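Long-range contacts in exotoxin A (Pseudomonas aeruginosa, PDB 1IKP), which probably kills host cells by transferring ADP-ribose from NAD to elongation factor 2, after binding and entering them through separate receptor-binding and targeting domains: residues N112-I117 and I132-M137; G193-L198 and I244-H249. The protein carries 2 engineered substitutions. One frame throughout, in Å; residues are numbered along the deposited sequence.

Contact 1. Residues N112-I117 and I132-M137; sequences NIKVFI and IYTIEM
Lys114 NZ is gripped by several oxygens at once. Across the contact it donates to Thr134 OG1 at 2.8 Å, and along its own strand to Asn112 OD1 at 2.9 Å. The second bond comes in above the amide, 42° out of the carbonyl plane of Asn112, and Glu270 adds a salt bridge to the same ammonium. A bend at chi2 (-54°) folds the lysine chain alongside Thr134, with CD 3.3 Å from Thr134 OG1. The buried ammonium is probably offset by the Glu270 carboxylate and by the neutral oxygens of Thr134 and Asn112. Thr134 presents its other branch to the amide: CG2 lies 3.4 Å from Asn112 CG. Asn112 OD1 also accepts from Trp190, while ND2 is bonded to Glu270 and to a water that links it to Glu136 OE1. Glu136 OE2, in turn, is held by Ser111 and His275.

The backbones form the antiparallel hairpin of strands 112-120 and 126-136 in the toxin's concanavalin-like binding domain. Ile113 with Ile135 and Val115 with Tyr133 are hydrogen-bonded pairs, the bond from Val115 N to Tyr133 O measuring 2.8 Å. On the face of Ile113, Val115 and Ile135 the contacts across the strands are mainly apolar. Ile113 and Ile135 run alongside each other in the same direction, with CG1 of Ile113 4.0 Å from CB of Ile135. Val115 CG2 meets Ile135 CD1 at 4.2 Å, and Ile113 CG2 reaches Met137 CG; Leu142 of helix 139-145 packs on both Ile113 and Met137.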
loop_
_atom_site.group_PDB
_atom_site.type_symbol
_atom_site.label_atom_id
_atom_site.label_comp_id
_atom_site.label_asym_id
_atom_site.label_seq_id
_atom_site.Cartn_x
_atom_site.Cartn_y
_atom_site.Cartn_z
ATOM N N ASN A 112 2.038 16.162 4.349
ATOM C CA ASN A 112 0.698 16.161 3.800
ATOM C C ASN A 112 -0.335 16.039 4.903
ATOM O O ASN A 112 -0.002 15.767 6.065
ATOM C CB ASN A 112 0.530 14.988 2.814
ATOM C CG ASN A 112 0.791 13.627 3.450
ATOM O OD1 ASN A 112 -0.012 13.112 4.241
ATOM N ND2 ASN A 112 1.934 13.029 3.102
ATOM N N ILE A 113 -1.583 16.292 4.526
ATOM C CA ILE A 113 -2.699 16.070 5.449
ATOM C C ILE A 113 -3.538 14.918 4.891
ATOM O O ILE A 113 -3.432 14.552 3.705
ATOM C CB ILE A 113 -3.655 17.290 5.605
ATOM C CG1 ILE A 113 -4.381 17.601 4.300
ATOM C CG2 ILE A 113 -2.922 18.434 6.206
ATOM C CD1 ILE A 113 -5.515 18.616 4.503
ATOM N N LYS A 114 -4.363 14.331 5.771
ATOM C CA LYS A 114 -5.306 13.296 5.335
ATOM C C LYS A 114 -6.681 13.915 5.505
ATOM O O LYS A 114 -6.894 14.724 6.411
ATOM C CB LYS A 114 -5.278 12.042 6.219
ATOM C CG LYS A 114 -3.933 11.361 6.317
ATOM C CD LYS A 114 -3.353 11.030 4.953
ATOM C CE LYS A 114 -2.064 10.206 5.099
ATOM N NZ LYS A 114 -1.205 10.482 3.945
ATOM N N VAL A 115 -7.596 13.543 4.620
ATOM C CA VAL A 115 -8.976 14.018 4.692
ATOM C C VAL A 115 -9.887 12.810 4.490
ATOM O O VAL A 115 -9.628 11.962 3.628
ATOM C CB VAL A 115 -9.270 15.065 3.579
ATOM C CG1 VAL A 115 -10.733 15.561 3.686
ATOM C CG2 VAL A 115 -8.319 16.236 3.715
ATOM N N PHE A 116 -10.944 12.712 5.294
ATOM C CA PHE A 116 -11.900 11.635 5.091
ATOM C C PHE A 116 -13.293 12.034 5.573
ATOM O O PHE A 116 -13.452 12.963 6.389
ATOM C CB PHE A 116 -11.454 10.310 5.723
ATOM C CG PHE A 116 -11.217 10.373 7.182
ATOM C CD1 PHE A 116 -9.955 10.654 7.688
ATOM C CD2 PHE A 116 -12.256 10.129 8.069
ATOM C CE1 PHE A 116 -9.732 10.685 9.064
ATOM C CE2 PHE A 116 -12.023 10.164 9.445
ATOM C CZ PHE A 116 -10.772 10.440 9.936
ATOM N N ILE A 117 -14.276 11.342 5.020
ATOM C CA ILE A 117 -15.689 11.627 5.274
ATOM C C ILE A 117 -16.408 10.420 5.846
ATOM O O ILE A 117 -16.219 9.296 5.386
ATOM C CB ILE A 117 -16.382 12.001 3.925
ATOM C CG1 ILE A 117 -15.709 13.203 3.266
ATOM C CG2 ILE A 117 -17.871 12.253 4.132
ATOM C CD1 ILE A 117 -15.710 14.443 4.085
ATOM N N ILE A 132 -9.455 7.408 2.403
ATOM C CA ILE A 132 -8.608 8.366 3.104
ATOM C C ILE A 132 -7.833 9.078 1.977
ATOM O O ILE A 132 -7.102 8.436 1.222
ATOM C CB ILE A 132 -7.650 7.651 4.055
ATOM C CG1 ILE A 132 -8.473 6.870 5.088
ATOM C CG2 ILE A 132 -6.723 8.665 4.724
ATOM C CD1 ILE A 132 -7.665 5.979 5.993
ATOM N N TYR A 133 -8.026 10.385 1.864
ATOM C CA TYR A 133 -7.415 11.179 0.801
ATOM C C TYR A 133 -6.191 11.927 1.303
ATOM O O TYR A 133 -6.199 12.475 2.400
ATOM C CB TYR A 133 -8.442 12.168 0.233
ATOM C CG TYR A 133 -9.674 11.503 -0.343
ATOM C CD1 TYR A 133 -9.641 10.819 -1.556
ATOM C CD2 TYR A 133 -10.891 11.589 0.330
ATOM C CE1 TYR A 133 -10.799 10.240 -2.096
ATOM C CE2 TYR A 133 -12.025 11.019 -0.188
ATOM C CZ TYR A 133 -11.988 10.355 -1.398
ATOM O OH TYR A 133 -13.138 9.835 -1.930
ATOM N N THR A 134 -5.121 11.931 0.508
ATOM C CA THR A 134 -3.904 12.620 0.912
ATOM C C THR A 134 -3.651 13.907 0.077
ATOM O O THR A 134 -3.630 13.866 -1.153
ATOM C CB THR A 134 -2.695 11.673 0.772
ATOM O OG1 THR A 134 -2.851 10.576 1.678
ATOM C CG2 THR A 134 -1.390 12.398 1.098
ATOM N N ILE A 135 -3.432 15.030 0.760
ATOM C CA ILE A 135 -3.164 16.321 0.092
ATOM C C ILE A 135 -1.854 16.929 0.546
ATOM O O ILE A 135 -1.686 17.267 1.712
ATOM C CB ILE A 135 -4.335 17.312 0.328
ATOM C CG1 ILE A 135 -5.622 16.709 -0.242
ATOM C CG2 ILE A 135 -4.027 18.652 -0.357
ATOM C CD1 ILE A 135 -6.875 17.561 -0.023
ATOM N N GLU A 136 -0.927 17.073 -0.407
ATOM C CA GLU A 136 0.398 17.614 -0.149
ATOM C C GLU A 136 0.396 19.088 0.224
ATOM O O GLU A 136 -0.106 19.911 -0.543
ATOM C CB GLU A 136 1.264 17.402 -1.385
ATOM C CG GLU A 136 2.711 17.800 -1.195
ATOM C CD GLU A 136 3.389 17.054 -0.043
ATOM O OE1 GLU A 136 2.938 15.942 0.294
ATOM O OE2 GLU A 136 4.385 17.560 0.508
ATOM N N MET A 137 1.006 19.430 1.352
ATOM C CA MET A 137 1.036 20.803 1.823
ATOM C C MET A 137 2.402 21.438 1.954
ATOM O O MET A 137 2.548 22.661 1.840
ATOM C CB MET A 137 0.324 20.925 3.185
ATOM C CG MET A 137 -1.156 20.521 3.114
ATOM S SD MET A 137 -2.151 21.705 2.144
ATOM C CE MET A 137 -0.996 22.439 1.038
HETATM O O HOH W 1 4.075 13.647 1.275
#

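Contact 2. Residues G193-L198 and I244-H249; sequences GKVLCL and ISHRLH
Ile244 reaches toward Leu196, and following it outward from the backbone accounts for most of the apolar contact. Its CB points to the 193-198 turn and divides into two branches. CG2, set anti to the backbone N (CG1 being at chi1 -62°), comes within 4.1 Å of Gly193 CA, resting on the backbone of the turn. The longer branch passes through CG1, 4.0 Å from Leu196 CD1, and extends with chi2 at 165° to CD1. That terminal methyl meets Leu196 CD1 tip to tip at 3.7 Å and lies 4.1 Å from Gly193 O. Tyr206 and Leu209 of helix 205-210 also touch Ile244.

Two residues on, His246 brings its ring to the same turn. Gly193 N approaches CE1 edge-on, 3.9 Å away, and no hydrogen bond joins the two segments. Val195 CG1 approaches the imidazole obliquely, 4.3 Å from NE2. This nitrogen is buried with no hydrogen-bond partner in the model; Val195 and Ile132 pack near it.

Residues 195-198 have helical backbone angles, and the bond from Leu198 N to Val195 O, at 3.0 Å, spans three residues, as in a 3-10 turn. This irregular helical turn, linked through Cys197 to Cys214 by a disulfide, packs by Leu196 and Val195 on Ile244 and His246, beside the sheet of the toxin's binding domain in which 245-248 pairs in parallel with 126-136.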
loop_
_atom_site.group_PDB
_atom_site.type_symbol
_atom_site.label_atom_id
_atom_site.label_comp_id
_atom_site.label_asym_id
_atom_site.label_seq_id
_atom_site.Cartn_x
_atom_site.Cartn_y
_atom_site.Cartn_z
ATOM N N GLY A 193 -3.503 1.682 6.449
ATOM C CA GLY A 193 -4.821 1.624 7.051
ATOM C C GLY A 193 -4.741 1.809 8.557
ATOM O O GLY A 193 -5.739 2.171 9.193
ATOM N N LYS A 194 -3.560 1.581 9.138
ATOM C CA LYS A 194 -3.442 1.715 10.584
ATOM C C LYS A 194 -3.504 3.134 11.077
ATOM O O LYS A 194 -3.450 3.375 12.278
ATOM C CB LYS A 194 -2.175 1.010 11.101
ATOM C CG LYS A 194 -2.256 -0.511 10.954
ATOM C CD LYS A 194 -1.159 -1.207 11.753
ATOM C CE LYS A 194 -1.248 -2.718 11.585
ATOM N NZ LYS A 194 -0.175 -3.351 12.413
ATOM N N VAL A 195 -3.601 4.097 10.162
ATOM C CA VAL A 195 -3.706 5.486 10.614
ATOM C C VAL A 195 -4.976 5.606 11.477
ATOM O O VAL A 195 -5.041 6.432 12.407
ATOM C CB VAL A 195 -3.743 6.479 9.400
ATOM C CG1 VAL A 195 -4.970 6.234 8.506
ATOM C CG2 VAL A 195 -3.737 7.907 9.900
ATOM N N LEU A 196 -5.963 4.760 11.192
ATOM C CA LEU A 196 -7.219 4.780 11.954
ATOM C C LEU A 196 -6.982 4.342 13.391
ATOM O O LEU A 196 -7.716 4.723 14.297
ATOM C CB LEU A 196 -8.272 3.899 11.280
ATOM C CG LEU A 196 -8.633 4.329 9.843
ATOM C CD1 LEU A 196 -9.802 3.516 9.348
ATOM C CD2 LEU A 196 -8.978 5.826 9.808
ATOM N N CYS A 197 -5.945 3.544 13.596
ATOM C CA CYS A 197 -5.586 3.052 14.921
ATOM C C CYS A 197 -5.040 4.173 15.795
ATOM O O CYS A 197 -4.964 4.033 17.016
ATOM C CB CYS A 197 -4.537 1.941 14.786
ATOM S SG CYS A 197 -5.105 0.456 13.905
ATOM N N LEU A 198 -4.648 5.289 15.190
ATOM C CA LEU A 198 -4.127 6.415 15.964
ATOM C C LEU A 198 -5.248 7.341 16.454
ATOM O O LEU A 198 -5.023 8.208 17.311
ATOM C CB LEU A 198 -3.179 7.255 15.118
ATOM C CG LEU A 198 -2.067 6.549 14.359
ATOM C CD1 LEU A 198 -1.210 7.578 13.672
ATOM C CD2 LEU A 198 -1.242 5.715 15.307
ATOM N N ILE A 244 -10.835 -0.688 4.211
ATOM C CA ILE A 244 -10.267 0.648 4.327
ATOM C C ILE A 244 -9.481 0.927 3.061
ATOM O O ILE A 244 -8.735 0.066 2.580
ATOM C CB ILE A 244 -9.297 0.737 5.511
ATOM C CG1 ILE A 244 -10.054 0.466 6.826
ATOM C CG2 ILE A 244 -8.638 2.098 5.564
ATOM C CD1 ILE A 244 -9.112 0.175 7.979
ATOM N N SER A 245 -9.652 2.113 2.496
ATOM C CA SER A 245 -8.862 2.446 1.317
ATOM C C SER A 245 -8.282 3.830 1.400
ATOM O O SER A 245 -8.769 4.676 2.120
ATOM C CB SER A 245 -9.698 2.343 0.035
ATOM O OG SER A 245 -10.626 3.431 -0.089
ATOM N N HIS A 246 -7.197 4.035 0.660
ATOM C CA HIS A 246 -6.549 5.332 0.526
ATOM C C HIS A 246 -6.617 5.660 -0.973
ATOM O O HIS A 246 -6.761 4.773 -1.814
ATOM C CB HIS A 246 -5.063 5.263 0.880
ATOM C CG HIS A 246 -4.743 5.449 2.330
ATOM N ND1 HIS A 246 -4.841 4.430 3.258
ATOM C CD2 HIS A 246 -4.258 6.524 2.998
ATOM C CE1 HIS A 246 -4.426 4.874 4.432
ATOM N NE2 HIS A 246 -4.065 6.136 4.305
ATOM N N ARG A 247 -6.549 6.942 -1.303
ATOM C CA ARG A 247 -6.478 7.369 -2.710
ATOM C C ARG A 247 -5.496 8.527 -2.765
ATOM O O ARG A 247 -5.522 9.432 -1.907
ATOM C CB ARG A 247 -7.848 7.772 -3.274
ATOM C CG ARG A 247 -7.810 8.042 -4.786
ATOM C CD ARG A 247 -9.180 7.814 -5.448
ATOM N NE ARG A 247 -9.135 8.025 -6.889
ATOM C CZ ARG A 247 -9.833 7.336 -7.791
ATOM N NH1 ARG A 247 -10.655 6.349 -7.447
ATOM N NH2 ARG A 247 -9.712 7.660 -9.071
ATOM N N LEU A 248 -4.580 8.471 -3.745
ATOM C CA LEU A 248 -3.564 9.500 -3.913
ATOM C C LEU A 248 -3.553 9.925 -5.376
ATOM O O LEU A 248 -3.366 9.117 -6.279
ATOM C CB LEU A 248 -2.178 8.944 -3.538
ATOM C CG LEU A 248 -1.016 9.937 -3.692
ATOM C CD1 LEU A 248 -1.229 11.175 -2.860
ATOM C CD2 LEU A 248 0.289 9.235 -3.280
ATOM N N HIS A 249 -3.786 11.211 -5.582
ATOM C CA HIS A 249 -3.805 11.823 -6.902
ATOM C C HIS A 249 -2.432 12.436 -7.151
ATOM O O HIS A 249 -1.873 13.062 -6.250
ATOM C CB HIS A 249 -4.909 12.891 -6.916
ATOM C CG HIS A 249 -4.856 13.832 -8.078
ATOM N ND1 HIS A 249 -4.820 13.418 -9.394
ATOM C CD2 HIS A 249 -4.900 15.182 -8.107
ATOM C CE1 HIS A 249 -4.842 14.482 -10.182
ATOM N NE2 HIS A 249 -4.892 15.562 -9.427
#

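In the fold
Both contacts are buried, and their centres lie about 9 Å apart. Contact 1 joins two antiparallel neighbours within a sheet, so backbone hydrogen bonds carry it, with a charged network on one face and mainly apolar side chains on the other. Contact 2 instead sets a loop turn against a strand, buries 192 Å² rather than 554 Å², and has no hydrogen bond across it. Ile132 connects the two: strands 126-136 and 245-248 run parallel in the same sheet, Ile132 N probably donating to Ser245 O at 2.8 Å and Arg247 N to Ile132 O, while Ile132 CD1 packs on Val195 CG1 at 3.7 Å.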